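Local coordinates for protein double Glycine Motif Protease domain from AMS/PCAT Transporter (Lachnospiraceae bacterium C6A11, PDB 6MPZ) that probably cleaves the leader peptide from lantibiotic-type precursors after a double-glycine motif, as the C39 cysteine protease domain of a peptide-exporting AMS/PCAT transporter, at residues Lys66-Arg69 against Glu74-Gly77; Cys27-Leu32 against Cys52-Asp57. One frame throughout, in Å; residues are numbered along the deposited sequence.

Contact 1: Lys66-Arg69 against Glu74-Gly77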
# COMPACT_ATOMS: atom_id res chain seq x y z
N LYS A 66 10.02 5.11 3.59
CA LYS A 66 11.42 5.53 3.35
C LYS A 66 12.00 4.90 2.08
O LYS A 66 12.67 5.59 1.30
CB LYS A 66 12.34 5.14 4.53
CG LYS A 66 12.22 6.07 5.74
CD LYS A 66 13.25 5.72 6.79
CE LYS A 66 13.00 6.48 8.08
NZ LYS A 66 13.99 6.07 9.13
N ALA A 67 11.75 3.62 1.89
CA ALA A 67 12.18 2.91 0.67
C ALA A 67 11.51 3.53 -0.58
O ALA A 67 12.18 3.77 -1.56
CB ALA A 67 11.87 1.41 0.77
N ALA A 68 10.21 3.85 -0.49
CA ALA A 68 9.50 4.47 -1.61
C ALA A 68 10.13 5.82 -2.00
O ALA A 68 10.26 6.14 -3.19
CB ALA A 68 8.04 4.66 -1.25
N ARG A 69 10.52 6.59 -0.99
CA ARG A 69 11.14 7.91 -1.18
C ARG A 69 12.49 7.84 -1.86
O ARG A 69 12.76 8.66 -2.71
CB ARG A 69 11.29 8.66 0.14
CG ARG A 69 10.00 9.23 0.67
CD ARG A 69 10.23 10.03 1.96
NE ARG A 69 8.98 10.17 2.72
CZ ARG A 69 8.75 9.73 3.95
NH1 ARG A 69 9.67 9.10 4.66
NH2 ARG A 69 7.55 9.94 4.51
N GLU A 74 7.16 10.55 -3.84
CA GLU A 74 6.77 11.24 -2.64
C GLU A 74 5.81 10.28 -1.91
O GLU A 74 4.96 9.65 -2.54
CB GLU A 74 6.08 12.55 -2.96
CG GLU A 74 5.98 13.46 -1.77
CD GLU A 74 4.71 14.29 -1.75
OE1 GLU A 74 4.43 14.98 -2.76
OE2 GLU A 74 4.02 14.22 -0.72
N ALA A 75 5.98 10.15 -0.60
CA ALA A 75 5.24 9.21 0.20
C ALA A 75 4.84 9.76 1.59
O ALA A 75 5.72 10.19 2.37
CB ALA A 75 6.09 7.95 0.37
N LYS A 76 3.55 9.64 1.92
CA LYS A 76 3.01 10.11 3.19
C LYS A 76 2.09 9.06 3.82
O LYS A 76 1.40 8.35 3.13
CB LYS A 76 2.24 11.40 2.97
CG LYS A 76 3.17 12.59 2.71
CD LYS A 76 2.45 13.93 2.71
CE LYS A 76 1.68 14.23 1.42
NZ LYS A 76 1.75 15.67 0.97
N GLY A 77 2.12 8.98 5.14
CA GLY A 77 1.26 8.08 5.93
C GLY A 77 0.10 8.82 6.61
O GLY A 77 0.30 9.77 7.36
O HOH W 1 7.83 12.00 0.79

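Contact 2: Cys27-Leu32 against Cys52-Asp57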
# COMPACT_ATOMS: atom_id res chain seq x y z
N CYS A 27 4.70 -9.30 2.64
CA CYS A 27 3.55 -8.50 2.09
C CYS A 27 3.86 -7.00 1.85
O CYS A 27 3.43 -6.45 0.84
CB CYS A 27 2.29 -8.64 2.96
SG CYS A 27 2.52 -8.14 4.67
N GLY A 28 4.59 -6.38 2.79
CA GLY A 28 5.03 -4.97 2.69
C GLY A 28 5.79 -4.73 1.41
O GLY A 28 5.48 -3.81 0.65
N ALA A 29 6.79 -5.57 1.18
CA ALA A 29 7.63 -5.48 -0.00
C ALA A 29 6.91 -5.77 -1.33
O ALA A 29 7.14 -5.08 -2.33
CB ALA A 29 8.82 -6.42 0.16
N ALA A 30 6.07 -6.81 -1.34
CA ALA A 30 5.26 -7.12 -2.50
C ALA A 30 4.32 -5.94 -2.84
O ALA A 30 4.21 -5.57 -3.99
CB ALA A 30 4.45 -8.39 -2.24
N SER A 31 3.74 -5.32 -1.80
CA SER A 31 2.81 -4.22 -1.96
C SER A 31 3.59 -3.03 -2.52
O SER A 31 3.13 -2.42 -3.46
CB SER A 31 2.11 -3.84 -0.62
OG SER A 31 1.31 -4.92 -0.12
N LEU A 32 4.76 -2.68 -1.98
CA LEU A 32 5.51 -1.56 -2.60
C LEU A 32 5.98 -1.91 -4.05
O LEU A 32 6.12 -1.04 -4.89
CB LEU A 32 6.68 -1.14 -1.77
CG LEU A 32 7.55 0.02 -2.31
CD1 LEU A 32 6.78 1.28 -2.55
CD2 LEU A 32 8.64 0.30 -1.30
N CYS A 52 12.92 -2.43 2.26
CA CYS A 52 11.82 -2.29 3.21
C CYS A 52 12.18 -2.79 4.59
O CYS A 52 11.42 -2.60 5.54
CB CYS A 52 10.58 -3.03 2.70
SG CYS A 52 9.77 -2.14 1.34
N GLY A 53 13.31 -3.48 4.71
CA GLY A 53 13.72 -4.08 5.96
C GLY A 53 12.88 -5.25 6.43
O GLY A 53 12.59 -5.35 7.61
N VAL A 54 12.50 -6.15 5.53
CA VAL A 54 11.76 -7.37 5.96
C VAL A 54 12.53 -8.10 7.05
O VAL A 54 13.73 -8.34 6.93
CB VAL A 54 11.40 -8.36 4.83
CG1 VAL A 54 10.36 -7.75 3.90
CG2 VAL A 54 12.63 -8.84 4.06
N SER A 55 11.85 -8.41 8.14
CA SER A 55 12.44 -9.05 9.30
C SER A 55 11.46 -10.14 9.71
O SER A 55 10.51 -10.44 8.96
CB SER A 55 12.62 -8.01 10.42
OG SER A 55 11.39 -7.80 11.09
N ARG A 56 11.69 -10.72 10.89
CA ARG A 56 10.77 -11.71 11.48
C ARG A 56 9.45 -11.07 11.91
O ARG A 56 8.50 -11.78 12.18
CB ARG A 56 11.44 -12.46 12.66
CG ARG A 56 11.81 -11.62 13.89
CD ARG A 56 12.51 -12.49 14.94
NE ARG A 56 13.17 -11.72 15.99
CZ ARG A 56 12.57 -11.08 17.01
NH1 ARG A 56 11.24 -11.07 17.14
NH2 ARG A 56 13.30 -10.42 17.90
N ASP A 57 9.39 -9.74 11.97
CA ASP A 57 8.13 -9.02 12.23
C ASP A 57 7.51 -8.37 10.97
O ASP A 57 6.79 -7.37 11.05
CB ASP A 57 8.38 -7.98 13.32
CG ASP A 57 8.87 -8.62 14.63
OD1 ASP A 57 8.22 -9.58 15.12
OD2 ASP A 57 9.92 -8.21 15.15

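Contact 1: Lys66-Arg69 against Glu74-Gly77
With CG anti to its own carbonyl carbon (chi1 -75°) and the chain extended from CG to NE, the side chain of Arg69 leaves helix 61-70 and runs alongside Ala75, bringing its guanidinium edge to the backbone oxygen of that residue. Arg69 NH2 donates to Ala75 O at 2.8 Å, a bent bond whose donor is tilted 26° from the carbonyl plane. A weak second bond comes from Arg69 NE to Ala75 O, at 3.3 Å. Water 1, in the guanidinium plane, accepts from Arg69 NE at 2.9 Å and from Ala75 N at 3.0 Å. Arginine suits this place because its aliphatic stem covers Ala75 CB, CG to CB at 4.1 Å, while its N-H groups reach a strand carbonyl and a water at once. Strand 74-79 is an outermost strand of the antiparallel sheet; its neighbour, strand 137-142, bonds through the backbone to Glu74 and Lys76, while Gly77 hydrogen-bonds to the backbone of the bound peptide. The small methyls of Ala68 and Ala75 let helix and strand come close, CB to CB at 4.2 Å, with Phe141 touching both. On the strand's other face, Lys76 NZ forms a salt bridge with Glu74 OE2, its hydrogen bond weak at 3.2 Å.

Contact 2: Cys27-Leu32 against Cys52-Asp57
The sulfur of Cys52 meets helix 27-38 through apolar contacts, the thiol packing as a hydrophobic side chain would: Cys52 SG lies against Leu32 CD2 at 3.8 Å and reaches Ala29 CA at 4.2 Å. The SG is anti to the carbonyl carbon of Cys52 (chi1 -75°), which carries it onto the flank of the helix. Leucine suits the place beside this sulfur because its branched end can spread over several neighbours, and Leu32 also touches Ala67 and Ala68 of helix 61-70. Alanine suits the point where the backbones draw near, the CA atoms of Ala29 and Cys52 being 6.2 Å apart; Ala29 also packs on Val48 and Arg49 of helix 45-52, and its CB meets CG1 of the loop residue Val54 at 4.3 Å. Gly53 ends helix 45-52 in a Schellman motif; its positive phi, readily adopted without a side chain, turns the chain so that Val54 can point back at helix 27-38. Farther on, Ser55 OG accepts from Asp57 N at 2.9 Å, an ST turn. Helix 27-38 begins with Cys27, whose SG is covalently linked to the bound peptide and which touches His101, consistent with the nucleophile of a papain-like protease. One turn on, Ser31 N and Ser31 OG approach Cys27 O from opposite faces of its plane, the OG at 2.8 Å. The two segments therefore meet through apolar packing, while hydrogen bonds stay within each, one set bracing the turn that carries the probable nucleophile.

Both contacts are largely buried, but contact 1 reaches the surface through an exposed arginine, whereas the touching residues of contact 2 are buried apart from the partly exposed Val54. Contact 1 sets a helix against the edge of the sheet, where strand backbone atoms can accept and donate bonds, and it is accordingly part polar and water-mediated. Contact 2 joins a helix to the end of another helix and the loop that follows it, and the two meet through hydrocarbon and sulfur. Helix 61-70 ties them together: Ala68 CB lies 3.8 Å from Leu32 CD1, and Ala67 CB touches Leu32 and Cys52. Each contact also includes a segment that holds the bound peptide, by backbone hydrogen bonds in contact 1 and covalently in contact 2.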